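Aromatic-amino-acid transaminase TyrB (Burkholderia cenocepacia K56-2Valvano, PDB 4WD2) probably catalyses the pyridoxal-phosphate-dependent transfer of amino groups between aromatic amino acids and 2-oxo acids. Local coordinates at residues S88-A93 against V218-Q223; Q107-S112 against N293-G298; G113-G118 against P136-H141. All coordinates share one frame; numbering follows the deposited sequence. Where two conformers were deposited one is given.

Interaction 1: S88-A93 against V218-Q223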
loop_
_atom_site.group_PDB
_atom_site.type_symbol
_atom_site.label_atom_id
_atom_site.label_comp_id
_atom_site.label_asym_id
_atom_site.label_seq_id
_atom_site.Cartn_x
_atom_site.Cartn_y
_atom_site.Cartn_z
ATOM N N SER A 88 18.137 -0.500 12.445
ATOM C CA SER A 88 18.809 -0.455 13.744
ATOM C C SER A 88 17.970 -1.113 14.844
ATOM O O SER A 88 18.486 -1.861 15.677
ATOM C CB SER A 88 19.119 0.992 14.121
ATOM O OG SER A 88 19.854 1.048 15.328
ATOM N N LEU A 89 16.674 -0.830 14.852
ATOM C CA LEU A 89 15.784 -1.408 15.854
ATOM C C LEU A 89 15.721 -2.925 15.744
ATOM O O LEU A 89 15.768 -3.631 16.749
ATOM C CB LEU A 89 14.376 -0.827 15.714
ATOM C CG LEU A 89 13.282 -1.508 16.536
ATOM C CD1 LEU A 89 13.497 -1.298 18.031
ATOM C CD2 LEU A 89 11.921 -0.977 16.113
ATOM N N VAL A 90 15.610 -3.422 14.517
ATOM C CA VAL A 90 15.446 -4.854 14.287
ATOM C C VAL A 90 16.725 -5.658 14.528
ATOM O O VAL A 90 16.685 -6.700 15.180
ATOM C CB VAL A 90 14.949 -5.131 12.858
ATOM C CG1 VAL A 90 14.972 -6.633 12.557
ATOM C CG2 VAL A 90 13.546 -4.582 12.676
ATOM N N PHE A 91 17.854 -5.184 14.009
ATOM C CA PHE A 91 19.091 -5.963 14.068
ATOM C C PHE A 91 20.005 -5.544 15.215
ATOM O O PHE A 91 20.954 -6.257 15.553
ATOM C CB PHE A 91 19.857 -5.855 12.743
ATOM C CG PHE A 91 19.126 -6.453 11.570
ATOM C CD1 PHE A 91 18.247 -5.688 10.818
ATOM C CD2 PHE A 91 19.324 -7.779 11.218
ATOM C CE1 PHE A 91 17.568 -6.235 9.745
ATOM C CE2 PHE A 91 18.648 -8.331 10.135
ATOM C CZ PHE A 91 17.767 -7.559 9.404
ATOM N N GLY A 92 19.717 -4.393 15.810
ATOM C CA GLY A 92 20.605 -3.805 16.790
ATOM C C GLY A 92 21.564 -2.880 16.074
ATOM O O GLY A 92 22.089 -3.220 15.006
ATOM N N ALA A 93 21.786 -1.705 16.658
ATOM C CA ALA A 93 22.676 -0.695 16.096
ATOM C C ALA A 93 24.058 -1.241 15.758
ATOM O O ALA A 93 24.647 -0.860 14.743
ATOM C CB ALA A 93 22.810 0.485 17.068
ATOM N N VAL A 218 11.559 -14.559 7.937
ATOM C CA VAL A 218 11.149 -14.364 9.320
ATOM C C VAL A 218 10.101 -13.268 9.414
ATOM O O VAL A 218 10.281 -12.176 8.869
ATOM C CB VAL A 218 12.334 -14.014 10.223
ATOM C CG1 VAL A 218 11.867 -13.880 11.667
ATOM C CG2 VAL A 218 13.417 -15.082 10.110
ATOM N N ASP A 219 9.000 -13.596 10.082
ATOM C CA ASP A 219 7.875 -12.691 10.303
ATOM C C ASP A 219 7.919 -12.255 11.770
ATOM O O ASP A 219 7.621 -13.051 12.665
ATOM C CB ASP A 219 6.546 -13.396 9.957
ATOM C CG ASP A 219 5.345 -12.454 9.941
ATOM O OD1 ASP A 219 5.431 -11.332 10.480
ATOM O OD2 ASP A 219 4.296 -12.853 9.392
ATOM N N MET A 220 8.327 -11.008 12.010
ATOM C CA MET A 220 8.420 -10.482 13.364
ATOM C C MET A 220 7.398 -9.373 13.556
ATOM O O MET A 220 7.703 -8.199 13.373
ATOM C CB MET A 220 9.836 -9.966 13.658
ATOM C CG MET A 220 10.050 -9.572 15.120
ATOM S SD MET A 220 11.765 -9.214 15.497
ATOM C CE MET A 220 12.111 -7.986 14.239
ATOM N N ALA A 221 6.181 -9.756 13.922
ATOM C CA ALA A 221 5.082 -8.811 13.996
ATOM C C ALA A 221 4.904 -8.235 15.400
ATOM O O ALA A 221 4.183 -7.246 15.583
ATOM C CB ALA A 221 3.791 -9.477 13.520
ATOM N N TYR A 222 5.578 -8.837 16.379
ATOM C CA TYR A 222 5.392 -8.460 17.780
ATOM C C TYR A 222 6.678 -8.181 18.536
ATOM O O TYR A 222 6.774 -8.545 19.706
ATOM C CB TYR A 222 4.620 -9.563 18.527
ATOM C CG TYR A 222 3.317 -9.895 17.866
ATOM C CD1 TYR A 222 2.182 -9.141 18.122
ATOM C CD2 TYR A 222 3.231 -10.930 16.947
ATOM C CE1 TYR A 222 0.995 -9.417 17.498
ATOM C CE2 TYR A 222 2.044 -11.215 16.315
ATOM C CZ TYR A 222 0.930 -10.456 16.598
ATOM O OH TYR A 222 -0.257 -10.731 15.976
ATOM N N GLN A 223 7.663 -7.555 17.893
ATOM C CA GLN A 223 8.908 -7.240 18.597
ATOM C C GLN A 223 8.605 -6.365 19.808
ATOM O O GLN A 223 8.093 -5.259 19.672
ATOM C CB GLN A 223 9.920 -6.537 17.681
ATOM C CG GLN A 223 11.324 -6.419 18.304
ATOM C CD GLN A 223 12.294 -5.605 17.467
ATOM O OE1 GLN A 223 11.907 -4.948 16.497
ATOM N NE2 GLN A 223 13.569 -5.639 17.851
#

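Interaction 2: Q107-S112 against N293-G298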
loop_
_atom_site.group_PDB
_atom_site.type_symbol
_atom_site.label_atom_id
_atom_site.label_comp_id
_atom_site.label_asym_id
_atom_site.label_seq_id
_atom_site.Cartn_x
_atom_site.Cartn_y
_atom_site.Cartn_z
ATOM N N GLN A 107 10.820 0.735 3.710
ATOM C CA GLN A 107 9.549 0.987 4.368
ATOM C C GLN A 107 8.422 0.256 3.648
ATOM O O GLN A 107 8.376 0.231 2.420
ATOM C CB GLN A 107 9.276 2.489 4.404
ATOM C CG GLN A 107 7.911 2.897 4.915
ATOM C CD GLN A 107 7.627 4.361 4.637
ATOM O OE1 GLN A 107 8.549 5.155 4.457
ATOM N NE2 GLN A 107 6.346 4.722 4.587
ATOM N N THR A 108 7.520 -0.352 4.412
ATOM C CA THR A 108 6.432 -1.133 3.825
ATOM C C THR A 108 5.083 -0.793 4.446
ATOM O O THR A 108 5.007 -0.116 5.480
ATOM C CB THR A 108 6.667 -2.660 3.980
ATOM O OG1 THR A 108 6.629 -3.012 5.367
ATOM C CG2 THR A 108 8.014 -3.069 3.383
ATOM N N LEU A 109 4.022 -1.273 3.804
ATOM C CA LEU A 109 2.673 -1.075 4.305
ATOM C C LEU A 109 2.331 -2.137 5.347
ATOM O O LEU A 109 1.693 -3.148 5.046
ATOM C CB LEU A 109 1.686 -1.096 3.145
ATOM C CG LEU A 109 1.958 0.076 2.205
ATOM C CD1 LEU A 109 1.535 -0.264 0.803
ATOM C CD2 LEU A 109 1.240 1.314 2.714
ATOM N N GLY A 110 2.771 -1.898 6.577
ATOM C CA GLY A 110 2.603 -2.853 7.653
ATOM C C GLY A 110 3.489 -4.063 7.437
ATOM O O GLY A 110 4.322 -4.091 6.534
ATOM N N GLY A 111 3.324 -5.067 8.283
ATOM C CA GLY A 111 4.028 -6.321 8.095
ATOM C C GLY A 111 3.503 -7.055 6.870
ATOM O O GLY A 111 4.250 -7.782 6.213
ATOM N N SER A 112 2.221 -6.864 6.568
ATOM C CA SER A 112 1.602 -7.472 5.391
ATOM C C SER A 112 2.295 -7.025 4.120
ATOM O O SER A 112 2.618 -7.842 3.252
ATOM C CB SER A 112 0.113 -7.109 5.294
ATOM O OG SER A 112 -0.623 -7.552 6.417
ATOM N N ASN A 293 5.089 4.040 -4.309
ATOM C CA ASN A 293 5.874 4.534 -3.177
ATOM C C ASN A 293 4.977 4.622 -1.942
ATOM O O ASN A 293 3.762 4.768 -2.083
ATOM C CB ASN A 293 6.513 5.892 -3.501
ATOM C CG ASN A 293 5.570 6.831 -4.222
ATOM O OD1 ASN A 293 4.699 7.452 -3.607
ATOM N ND2 ASN A 293 5.755 6.962 -5.532
ATOM N N PRO A 294 5.564 4.510 -0.732
ATOM C CA PRO A 294 4.758 4.405 0.493
ATOM C C PRO A 294 4.352 5.759 1.068
ATOM O O PRO A 294 4.810 6.785 0.566
ATOM C CB PRO A 294 5.693 3.674 1.448
ATOM C CG PRO A 294 7.045 4.197 1.060
ATOM C CD PRO A 294 7.006 4.398 -0.438
ATOM N N GLN A 295 3.527 5.753 2.117
ATOM C CA GLN A 295 2.951 6.983 2.654
ATOM C C GLN A 295 3.822 7.623 3.728
ATOM O O GLN A 295 4.727 6.999 4.291
ATOM C CB GLN A 295 1.541 6.728 3.209
ATOM C CG GLN A 295 1.477 6.141 4.619
ATOM C CD GLN A 295 1.796 4.647 4.673
ATOM O OE1 GLN A 295 2.479 4.105 3.809
ATOM N NE2 GLN A 295 1.292 3.980 5.697
ATOM N N THR A 296 3.520 8.883 4.011
ATOM C CA THR A 296 4.424 9.738 4.764
ATOM C C THR A 296 4.084 9.815 6.247
ATOM O O THR A 296 4.967 9.751 7.095
ATOM C CB THR A 296 4.423 11.161 4.169
ATOM O OG1 THR A 296 4.934 11.121 2.831
ATOM C CG2 THR A 296 5.270 12.108 5.001
ATOM N N TYR A 297 2.803 9.955 6.557
ATOM C CA TYR A 297 2.398 10.296 7.914
ATOM C C TYR A 297 2.914 9.306 8.968
ATOM O O TYR A 297 3.710 9.680 9.829
ATOM C CB TYR A 297 0.879 10.406 8.007
ATOM C CG TYR A 297 0.442 10.909 9.355
ATOM C CD1 TYR A 297 -0.112 10.051 10.289
ATOM C CD2 TYR A 297 0.624 12.241 9.707
ATOM C CE1 TYR A 297 -0.498 10.505 11.532
ATOM C CE2 TYR A 297 0.246 12.706 10.954
ATOM C CZ TYR A 297 -0.319 11.833 11.861
ATOM O OH TYR A 297 -0.701 12.289 13.107
ATOM N N GLY A 298 2.468 8.055 8.895
ATOM C CA GLY A 298 2.893 7.031 9.839
ATOM C C GLY A 298 4.403 6.830 9.953
ATOM O O GLY A 298 4.931 6.604 11.049
HETATM O O HOH W 1 4.438 2.685 4.966
#

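Interaction 3: G113-G118 against P136-H141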
loop_
_atom_site.group_PDB
_atom_site.type_symbol
_atom_site.label_atom_id
_atom_site.label_comp_id
_atom_site.label_asym_id
_atom_site.label_seq_id
_atom_site.Cartn_x
_atom_site.Cartn_y
_atom_site.Cartn_z
ATOM N N GLY A 113 2.490 -5.713 4.006
ATOM C CA GLY A 113 3.135 -5.134 2.847
ATOM C C GLY A 113 4.538 -5.671 2.663
ATOM O O GLY A 113 4.998 -5.857 1.538
ATOM N N ALA A 114 5.217 -5.936 3.773
ATOM C CA ALA A 114 6.568 -6.478 3.725
ATOM C C ALA A 114 6.547 -7.910 3.205
ATOM O O ALA A 114 7.404 -8.306 2.423
ATOM C CB ALA A 114 7.215 -6.418 5.096
ATOM N N LEU A 115 5.554 -8.680 3.644
ATOM C CA LEU A 115 5.405 -10.053 3.189
ATOM C C LEU A 115 5.112 -10.081 1.686
ATOM O O LEU A 115 5.651 -10.916 0.951
ATOM C CB LEU A 115 4.295 -10.754 3.978
ATOM C CG LEU A 115 4.589 -11.073 5.452
ATOM C CD1 LEU A 115 3.299 -11.416 6.201
ATOM C CD2 LEU A 115 5.585 -12.213 5.567
ATOM N N LYS A 116 4.273 -9.150 1.240
ATOM C CA LYS A 116 3.903 -9.053 -0.167
ATOM C C LYS A 116 5.085 -8.683 -1.046
ATOM O O LYS A 116 5.332 -9.343 -2.052
ATOM C CB LYS A 116 2.785 -8.026 -0.371
ATOM C CG LYS A 116 2.406 -7.794 -1.833
ATOM C CD LYS A 116 1.967 -9.089 -2.527
ATOM C CE LYS A 116 1.330 -8.821 -3.891
ATOM N NZ LYS A 116 1.202 -10.089 -4.665
ATOM N N VAL A 117 5.791 -7.613 -0.686
ATOM C CA VAL A 117 6.923 -7.148 -1.487
ATOM C C VAL A 117 7.984 -8.237 -1.549
ATOM O O VAL A 117 8.541 -8.511 -2.619
ATOM C CB VAL A 117 7.533 -5.837 -0.921
ATOM C CG1 VAL A 117 8.878 -5.549 -1.569
ATOM C CG2 VAL A 117 6.573 -4.664 -1.149
ATOM N N GLY A 118 8.245 -8.864 -0.402
ATOM C CA GLY A 118 9.167 -9.982 -0.335
ATOM C C GLY A 118 8.740 -11.150 -1.214
ATOM O O GLY A 118 9.553 -11.700 -1.962
ATOM N N PRO A 136 -0.231 -24.542 13.086
ATOM C CA PRO A 136 -0.858 -23.590 12.164
ATOM C C PRO A 136 -0.041 -22.303 12.034
ATOM O O PRO A 136 1.034 -22.202 12.621
ATOM C CB PRO A 136 -2.199 -23.309 12.840
ATOM C CG PRO A 136 -1.840 -23.314 14.291
ATOM C CD PRO A 136 -0.750 -24.370 14.455
ATOM N N SER A 137 -0.551 -21.330 11.286
ATOM C CA SER A 137 0.140 -20.051 11.157
ATOM C C SER A 137 -0.859 -18.909 11.001
ATOM O O SER A 137 -2.063 -19.138 10.985
ATOM C CB SER A 137 1.109 -20.080 9.974
ATOM O OG SER A 137 1.960 -18.945 9.979
ATOM N N TRP A 138 -0.347 -17.686 10.902
ATOM C CA TRP A 138 -1.171 -16.499 10.673
ATOM C C TRP A 138 -2.099 -16.724 9.484
ATOM O O TRP A 138 -1.669 -17.198 8.431
ATOM C CB TRP A 138 -0.295 -15.263 10.432
ATOM C CG TRP A 138 -1.072 -13.984 10.285
ATOM C CD1 TRP A 138 -2.063 -13.533 11.104
ATOM C CD2 TRP A 138 -0.907 -12.982 9.272
ATOM N NE1 TRP A 138 -2.535 -12.322 10.662
ATOM C CE2 TRP A 138 -1.841 -11.960 9.538
ATOM C CE3 TRP A 138 -0.065 -12.850 8.165
ATOM C CZ2 TRP A 138 -1.956 -10.820 8.738
ATOM C CZ3 TRP A 138 -0.183 -11.714 7.368
ATOM C CH2 TRP A 138 -1.118 -10.717 7.663
ATOM N N GLU A 139 -3.366 -16.372 9.666
ATOM C CA GLU A 139 -4.421 -16.650 8.695
ATOM C C GLU A 139 -4.170 -16.106 7.279
ATOM O O GLU A 139 -4.763 -16.590 6.319
ATOM C CB GLU A 139 -5.759 -16.100 9.213
ATOM C CG GLU A 139 -5.777 -14.590 9.496
ATOM C CD GLU A 139 -5.399 -14.237 10.932
ATOM O OE1 GLU A 139 -4.946 -15.135 11.675
ATOM O OE2 GLU A 139 -5.558 -13.057 11.313
ATOM N N ASN A 140 -3.294 -15.118 7.134
ATOM C CA ASN A 140 -3.091 -14.521 5.819
ATOM C C ASN A 140 -1.778 -14.911 5.138
ATOM O O ASN A 140 -1.501 -14.468 4.025
ATOM C CB ASN A 140 -3.198 -13.002 5.935
ATOM C CG ASN A 140 -4.604 -12.552 6.320
ATOM O OD1 ASN A 140 -5.597 -13.081 5.822
ATOM N ND2 ASN A 140 -4.689 -11.581 7.222
ATOM N N HIS A 141 -0.989 -15.757 5.794
ATOM C CA HIS A 141 0.263 -16.247 5.219
ATOM C C HIS A 141 0.024 -17.046 3.943
ATOM O O HIS A 141 0.649 -16.789 2.913
ATOM C CB HIS A 141 1.018 -17.112 6.230
ATOM C CG HIS A 141 1.917 -16.338 7.146
ATOM N ND1 HIS A 141 2.300 -16.813 8.380
ATOM C CD2 HIS A 141 2.524 -15.136 6.996
ATOM C CE1 HIS A 141 3.100 -15.931 8.959
ATOM N NE2 HIS A 141 3.248 -14.905 8.142
#

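Interaction 1: S88-A93 against V218-Q223
In this fold-type I aminotransferase the C-terminal turn of helix 80-91 meets the end of strand 215-220, a strand of the large mixed sheet, and the loop that follows it. Gln223 reaches from that loop to Leu89. Its CG is anti to the backbone N (chi1 -170°) and the chain stays extended beyond CG. This carries the amide to the helix end, where Gln223 NE2 donates to Leu89 O at 3.2 Å. The N-H points almost straight at the oxygen (164°). The oxygen lies near the amide plane of Gln223, but the donor stands above the carbonyl plane of Leu89. The same nitrogen also bonds to Leu229 O, so the amide ties two backbone carbonyls together. Leu89 and Gln223 run past one another head to tail, which puts Gln223 OE1 3.7 Å from Leu89 CG. Beside this polar link is an apolar one. Met220 bends at its thioether and puts CE 3.6 Å from Val90 CG1. The other branch, Val90 CG2, is 4.0 Å from Met220 CE, so the methyl touches both. All four residues are buried. Helix 234-241 packs on Val90 and Val218 through Val236, and its Arg237 bonds to Val90 O. On strand 246-251, Asn250 touches both Val90 and Met220. The helix end thus packs against both helix 234-241 and the sheet.

Interaction 2: Q107-S112 against N293-G298
Gln107 lays its amide against the ring of Pro294, with Gln107 CD 3.6 Å from Pro294 CG and Gln107 NE2 3.4 Å from Pro294 CB. The two side chains meet at a slant. Gln107 has CG anti to the backbone N (chi1 173°) and runs out extended, which brings its amide to the backbone of Gln295, the residue after Pro294. There Gln107 NE2 donates to Gln295 O at 2.8 Å. The bond lies in the carbonyl plane and in the amide plane of Gln107, with an N-H...O angle of 148°. A water accepts a second bond from Gln107 NE2 at 2.8 Å. It also lies 2.7 Å from Gln295 OE1 and 2.9 Å from Thr108 O. It is placed to donate to either, though more acceptors surround it than it has protons. Gln295 folds back at chi2 (-77°), which brings its amide near Leu109. The closeness of that approach is uncertain, because Leu109 has two conformers. The far end of the Gln295 amide is held elsewhere, by NE2 bonding to Arg262 O. Close by, Gly111 N and Ser112 OG bond to the phosphate of the cofactor on modified Lys254. With Gln107 OE1 bonded to Leu79 N, both ends of this buried amide have partners. Its rotation is thereby fixed, and polar atoms of both segments are paired in the interior beside the subunit boundary.

Interaction 3: G113-G118 against P136-H141
Leu115 sets CG anti to its carbonyl carbon (chi1 -71°), and from helix 110-125 this places CD1 against the 136-141 loop. Trp138 has CG anti to the backbone N (chi1 -176°), which brings the six-membered ring of the indole to that methyl. Leu115 CD1 lies 3.7 Å from Trp138 CZ3, approaching the ring obliquely. The same methyl is 3.9 Å from His141 CD2, at the edge of the imidazole and near its plane. One branch of the leucine therefore touches both rings. The two side chains also touch within the loop. Trp138 CB sits over one face of the imidazole, offset toward its rim, and His141 CD2 lies at the indole edge in its plane. The imidazole is held at both nitrogens. His141 ND1 and Ser137 OG are hydrogen-bonded at 2.7 Å, and His141 NE2 bonds to Asp219 OD2 on strand 215-220. Ser137 OG also bonds to His186, whose ring meets that of His141. The backbone turns here, with His141 N bonded to Trp138 O at 3.1 Å, as helix 141-147 begins. Asn140 bonds to Arg288 of the second subunit. An aromatic side chain in this loop and a histidine behind the aspartate near the pyridine nitrogen are features of the aminotransferase class I cofactor site, where Trp138 probably stacks on the pyridine ring and His141 positions Asp219.

The three contacts lie near the cofactor, with centres about 15 to 16 Å apart. Along the chain, interaction 3 is nested within the loops closed by interactions 1 and 2, whose own segments alternate. Interactions 2 and 3 share helix 110-125 and touch where Ser112 packs on Trp138. Interaction 1 joins interaction 3 through Asp219 and His141, while interactions 1 and 2 do not touch, their nearest atoms being about 6 Å apart. Both of these reach the large mixed sheet. Tyr222, from interaction 1, bonds to the cofactor on Lys254, and interaction 2 also reaches its phosphate. Interactions 2 and 3 also touch the second subunit, so the site lies close to the dimer interface.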